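PDB 2XUA: 3-oxoadipate enol-lactonase from Burkholderia xenovorans, which probably hydrolyses the enol-lactone of 3-oxoadipate to the open-chain acid, a step in the bacterial breakdown of catechol-type aromatic compounds. Local coordinates for residues T125-E133 with A192-P200. Numbering follows the deposited sequence.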
ATOM      1  N   THR B 125      -2.491 -21.467  -6.724  1.00 14.75           N
ATOM      2  CA  THR B 125      -1.398 -22.134  -6.057  1.00 14.80           C
ATOM      3  C   THR B 125      -1.265 -23.593  -6.566  1.00 16.24           C
ATOM      4  O   THR B 125      -1.972 -23.993  -7.492  1.00 16.68           O
ATOM      5  CB  THR B 125      -1.582 -22.063  -4.495  1.00 15.02           C
ATOM      6  OG1 THR B 125      -0.368 -22.459  -3.888  1.00 12.76           O
ATOM      7  CG2 THR B 125      -2.653 -23.009  -4.034  1.00 17.18           C
ATOM      8  N   ALA B 126      -0.373 -24.387  -5.954  1.00 16.88           N
ATOM      9  CA  ALA B 126      -0.173 -25.795  -6.347  1.00 17.11           C
ATOM     10  C   ALA B 126       0.589 -26.364  -5.170  1.00 18.30           C
ATOM     11  O   ALA B 126       1.206 -25.575  -4.420  1.00 19.11           O
ATOM     12  CB  ALA B 126       0.774 -25.915  -7.611  1.00 16.14           C
ATOM     13  N   ALA B 127       0.607 -27.697  -5.029  1.00 16.79           N
ATOM     14  CA  ALA B 127       1.383 -28.329  -3.949  1.00 18.28           C
ATOM     15  C   ALA B 127       2.900 -28.323  -4.230  1.00 17.98           C
ATOM     16  O   ALA B 127       3.712 -28.536  -3.299  1.00 19.77           O
ATOM     17  CB  ALA B 127       0.877 -29.748  -3.659  1.00 18.00           C
ATOM     18  N   ARG B 128       3.249 -28.085  -5.497  1.00 18.25           N
ATOM     19  CA  ARG B 128       4.608 -27.796  -5.960  1.00 19.21           C
ATOM     20  C   ARG B 128       4.493 -26.695  -7.054  1.00 18.73           C
ATOM     21  O   ARG B 128       3.885 -26.888  -8.124  1.00 19.84           O
ATOM     22  CB  ARG B 128       5.368 -29.113  -6.372  1.00 20.89           C
ATOM     23  CG  ARG B 128       6.457 -29.013  -7.461  1.00 25.83           C
ATOM     24  CD  ARG B 128       7.462 -27.966  -7.179  1.00 29.04           C
ATOM     25  NE  ARG B 128       8.829 -28.258  -7.624  1.00 31.42           N
ATOM     26  CZ  ARG B 128       9.808 -27.344  -7.612  1.00 32.40           C
ATOM     27  NH1 ARG B 128       9.554 -26.093  -7.214  1.00 33.65           N
ATOM     28  NH2 ARG B 128      11.031 -27.663  -7.970  1.00 30.15           N
ATOM     29  N   ILE B 129       4.989 -25.496  -6.716  1.00 17.69           N
ATOM     30  CA  ILE B 129       4.875 -24.307  -7.605  1.00 17.05           C
ATOM     31  C   ILE B 129       6.178 -24.182  -8.412  1.00 17.52           C
ATOM     32  O   ILE B 129       7.300 -24.154  -7.874  1.00 18.11           O
ATOM     33  CB  ILE B 129       4.569 -22.991  -6.811  1.00 15.39           C
ATOM     34  CG1 ILE B 129       3.245 -23.118  -6.072  1.00 16.31           C
ATOM     35  CG2 ILE B 129       4.544 -21.737  -7.741  1.00 15.88           C
ATOM     36  CD1 ILE B 129       3.049 -22.037  -4.991  1.00 25.52           C
ATOM     37  N   GLY B 130       5.981 -24.130  -9.722  1.00 18.94           N
ATOM     38  CA  GLY B 130       7.040 -23.894 -10.697  1.00 19.98           C
ATOM     39  C   GLY B 130       8.077 -25.012 -10.699  1.00 20.66           C
ATOM     40  O   GLY B 130       7.734 -26.180 -10.520  1.00 19.26           O
ATOM     41  N   SER B 131       9.338 -24.637 -10.854  1.00 21.38           N
ATOM     42  CA  SER B 131      10.416 -25.658 -11.081  1.00 22.77           C
ATOM     43  C   SER B 131      11.766 -24.990 -10.907  1.00 22.28           C
ATOM     44  O   SER B 131      11.820 -23.745 -10.870  1.00 22.65           O
ATOM     45  CB  SER B 131      10.296 -26.193 -12.503  1.00 22.48           C
ATOM     46  OG  SER B 131      10.681 -25.159 -13.371  1.00 23.18           O
ATOM     47  N   PRO B 132      12.878 -25.789 -10.821  1.00 22.49           N
ATOM     48  CA  PRO B 132      14.162 -25.148 -10.573  1.00 22.98           C
ATOM     49  C   PRO B 132      14.547 -24.203 -11.721  1.00 23.06           C
ATOM     50  O   PRO B 132      15.210 -23.176 -11.491  1.00 21.65           O
ATOM     51  CB  PRO B 132      15.118 -26.330 -10.454  1.00 23.20           C
ATOM     52  CG  PRO B 132      14.192 -27.469  -9.920  1.00 24.25           C
ATOM     53  CD  PRO B 132      12.932 -27.263 -10.666  1.00 22.91           C
ATOM     54  N   GLU B 133      14.107 -24.536 -12.946  1.00 23.65           N
ATOM     55  CA  GLU B 133      14.405 -23.737 -14.157  1.00 24.24           C
ATOM     56  C   GLU B 133      13.776 -22.336 -14.066  1.00 25.80           C
ATOM     57  O   GLU B 133      14.240 -21.390 -14.725  1.00 25.82           O
ATOM     58  CB  GLU B 133      13.949 -24.458 -15.452  1.00 25.82           C
ATOM     59  CG  GLU B 133      14.701 -25.781 -15.802  1.00 27.56           C
ATOM     60  CD  GLU B 133      14.565 -26.911 -14.753  1.00 33.28           C
ATOM     61  OE1 GLU B 133      13.441 -27.105 -14.216  1.00 31.54           O
ATOM     62  OE2 GLU B 133      15.595 -27.618 -14.464  1.00 34.00           O
ATOM     63  N   ALA B 192      12.746 -21.000  -0.870  1.00 19.28           N
ATOM     64  CA  ALA B 192      11.722 -21.749  -0.147  1.00 18.26           C
ATOM     65  C   ALA B 192      10.682 -22.458  -0.984  1.00 17.95           C
ATOM     66  O   ALA B 192      10.301 -23.607  -0.669  1.00 18.02           O
ATOM     67  CB  ALA B 192      11.027 -20.878   0.958  1.00 18.26           C
ATOM     68  N   ILE B 193      10.090 -21.731  -1.948  1.00 16.82           N
ATOM     69  CA  ILE B 193       9.034 -22.288  -2.769  1.00 16.46           C
ATOM     70  C   ILE B 193       9.633 -23.444  -3.638  1.00 17.45           C
ATOM     71  O   ILE B 193       9.023 -24.504  -3.791  1.00 17.99           O
ATOM     72  CB  ILE B 193       8.430 -21.192  -3.666  1.00 16.94           C
ATOM     73  CG1 ILE B 193       7.758 -20.072  -2.799  1.00 16.46           C
ATOM     74  CG2 ILE B 193       7.511 -21.786  -4.697  1.00 14.91           C
ATOM     75  CD1 ILE B 193       7.842 -18.694  -3.521  1.00 17.70           C
ATOM     76  N   ASP B 194      10.817 -23.213  -4.197  1.00 18.85           N
ATOM     77  CA  ASP B 194      11.413 -24.216  -5.137  1.00 20.86           C
ATOM     78  C   ASP B 194      11.668 -25.529  -4.389  1.00 21.00           C
ATOM     79  O   ASP B 194      11.476 -26.623  -4.944  1.00 21.83           O
ATOM     80  CB  ASP B 194      12.737 -23.660  -5.750  1.00 20.72           C
ATOM     81  CG  ASP B 194      13.265 -24.530  -6.918  1.00 22.20           C
ATOM     82  OD1 ASP B 194      12.456 -25.166  -7.617  1.00 20.38           O
ATOM     83  OD2 ASP B 194      14.491 -24.566  -7.134  1.00 24.91           O
ATOM     84  N   ALA B 195      12.044 -25.422  -3.110  1.00 22.50           N
ATOM     85  CA  ALA B 195      12.364 -26.614  -2.295  1.00 23.13           C
ATOM     86  C   ALA B 195      11.149 -27.355  -1.758  1.00 24.77           C
ATOM     87  O   ALA B 195      11.235 -28.527  -1.417  1.00 25.27           O
ATOM     88  CB  ALA B 195      13.283 -26.248  -1.189  1.00 23.42           C
ATOM     89  N   ALA B 196      10.005 -26.683  -1.691  1.00 25.39           N
ATOM     90  CA  ALA B 196       8.808 -27.251  -1.106  1.00 26.13           C
ATOM     91  C   ALA B 196       8.046 -28.033  -2.131  1.00 26.99           C
ATOM     92  O   ALA B 196       7.520 -27.517  -3.121  1.00 29.05           O
ATOM     93  CB  ALA B 196       7.894 -26.145  -0.502  1.00 25.59           C
ATOM     94  N   ASP B 197       7.948 -29.315  -1.894  1.00 27.69           N
ATOM     95  CA  ASP B 197       7.097 -30.111  -2.739  1.00 26.75           C
ATOM     96  C   ASP B 197       6.166 -30.789  -1.767  1.00 26.85           C
ATOM     97  O   ASP B 197       6.540 -31.770  -1.077  1.00 25.96           O
ATOM     98  CB  ASP B 197       7.935 -31.092  -3.549  1.00 27.13           C
ATOM     99  CG  ASP B 197       7.088 -31.999  -4.395  1.00 29.60           C
ATOM    100  OD1 ASP B 197       5.844 -31.944  -4.293  1.00 24.96           O
ATOM    101  OD2 ASP B 197       7.692 -32.798  -5.125  1.00 29.62           O
ATOM    102  N   LEU B 198       4.958 -30.231  -1.686  1.00 24.90           N
ATOM    103  CA  LEU B 198       3.964 -30.711  -0.744  1.00 24.14           C
ATOM    104  C   LEU B 198       3.003 -31.703  -1.359  1.00 23.22           C
ATOM    105  O   LEU B 198       1.999 -32.059  -0.753  1.00 22.96           O
ATOM    106  CB  LEU B 198       3.206 -29.568  -0.056  1.00 24.18           C
ATOM    107  CG  LEU B 198       3.834 -28.773   1.103  1.00 25.61           C
ATOM    108  CD1 LEU B 198       5.290 -28.941   1.348  1.00 26.59           C
ATOM    109  CD2 LEU B 198       3.482 -27.286   1.020  1.00 24.87           C
ATOM    110  N   ARG B 199       3.317 -32.163  -2.565  1.00 22.21           N
ATOM    111  CA  ARG B 199       2.475 -33.115  -3.218  1.00 23.23           C
ATOM    112  C   ARG B 199       2.275 -34.424  -2.407  1.00 23.58           C
ATOM    113  O   ARG B 199       1.185 -34.927  -2.377  1.00 23.28           O
ATOM    114  CB  ARG B 199       3.000 -33.429  -4.633  1.00 24.46           C
ATOM    115  CG  ARG B 199       2.538 -32.420  -5.702  1.00 25.87           C
ATOM    116  CD  ARG B 199       3.139 -32.793  -7.061  1.00 24.69           C
ATOM    117  NE  ARG B 199       4.567 -32.558  -7.008  1.00 31.80           N
ATOM    118  CZ  ARG B 199       5.444 -32.975  -7.915  1.00 36.27           C
ATOM    119  NH1 ARG B 199       5.042 -33.682  -8.966  1.00 39.35           N
ATOM    120  NH2 ARG B 199       6.729 -32.699  -7.764  1.00 35.11           N
ATOM    121  N   PRO B 200       3.320 -34.986  -1.773  1.00 25.42           N
ATOM    122  CA  PRO B 200       2.987 -36.244  -1.021  1.00 27.15           C
ATOM    123  C   PRO B 200       2.100 -35.992   0.212  1.00 29.32           C
ATOM    124  O   PRO B 200       1.300 -36.855   0.581  1.00 29.71           O
ATOM    125  CB  PRO B 200       4.368 -36.757  -0.562  1.00 28.13           C
ATOM    126  CG  PRO B 200       5.354 -36.155  -1.523  1.00 27.45           C
ATOM    127  CD  PRO B 200       4.766 -34.719  -1.754  1.00 25.82           C
TER
HETATM  128  O   HOH W   1       6.638 -25.375  -4.399  1.00 19.71           O
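Ala-127 and Leu-198 join the two loops through one direct backbone hydrogen bond, Leu-198 N to Ala-127 O at 2.7 Å, and a water adds a second link by accepting from Ile-129 N and donating to Ile-193 O and Ala-196 O, near the C-terminal end of helix 183-195. The methyl of Ala-127 is small enough to lie against the backbone of 198-199, its CB 3.6 Å from Arg-199 N. In Arg-128, chi1 of 151° turns CG away from the backbone N, and bends at chi2 and chi3 bring the guanidinium to Asp-194 in the last turn of helix 183-195. Arg-128 NH1 and NH2, at 3.1 and 2.9 Å, both donate to the single oxygen Asp-194 OD1, end-on, in a salt bridge; OD1 lies in the guanidinium plane, although the two flat groups are turned 37° apart. A weak bond from NH1 to Ile-129 O may help fix the group's rotation, and Gly-130 O and Ser-131 CA lie over one face. Pro-132 suits the first turn of helix 132-145, where no N-H is needed, and its ring crosses the Asp-194 side chain at about a right angle. Asp-197 forms an Asx turn, OD1 accepting from Arg-199 N, and also binds the Arg-199 guanidinium side-on; that pair packs obliquely against the aliphatic start of Arg-128, whose CB is 3.6 Å from Arg-199 NE. On the apolar side, Ile-129 CB meets Ile-193 CG2 at 3.8 Å; the side chain of Ile-129 also touches Ser-100 and lies about 5 Å from the bound laevulinic acid. The contact thus ties the entry and exit of the helical cap insertion of this alpha/beta hydrolase together, and pairing each arginine with an aspartate probably offsets the repulsion between two neighbouring positive charges.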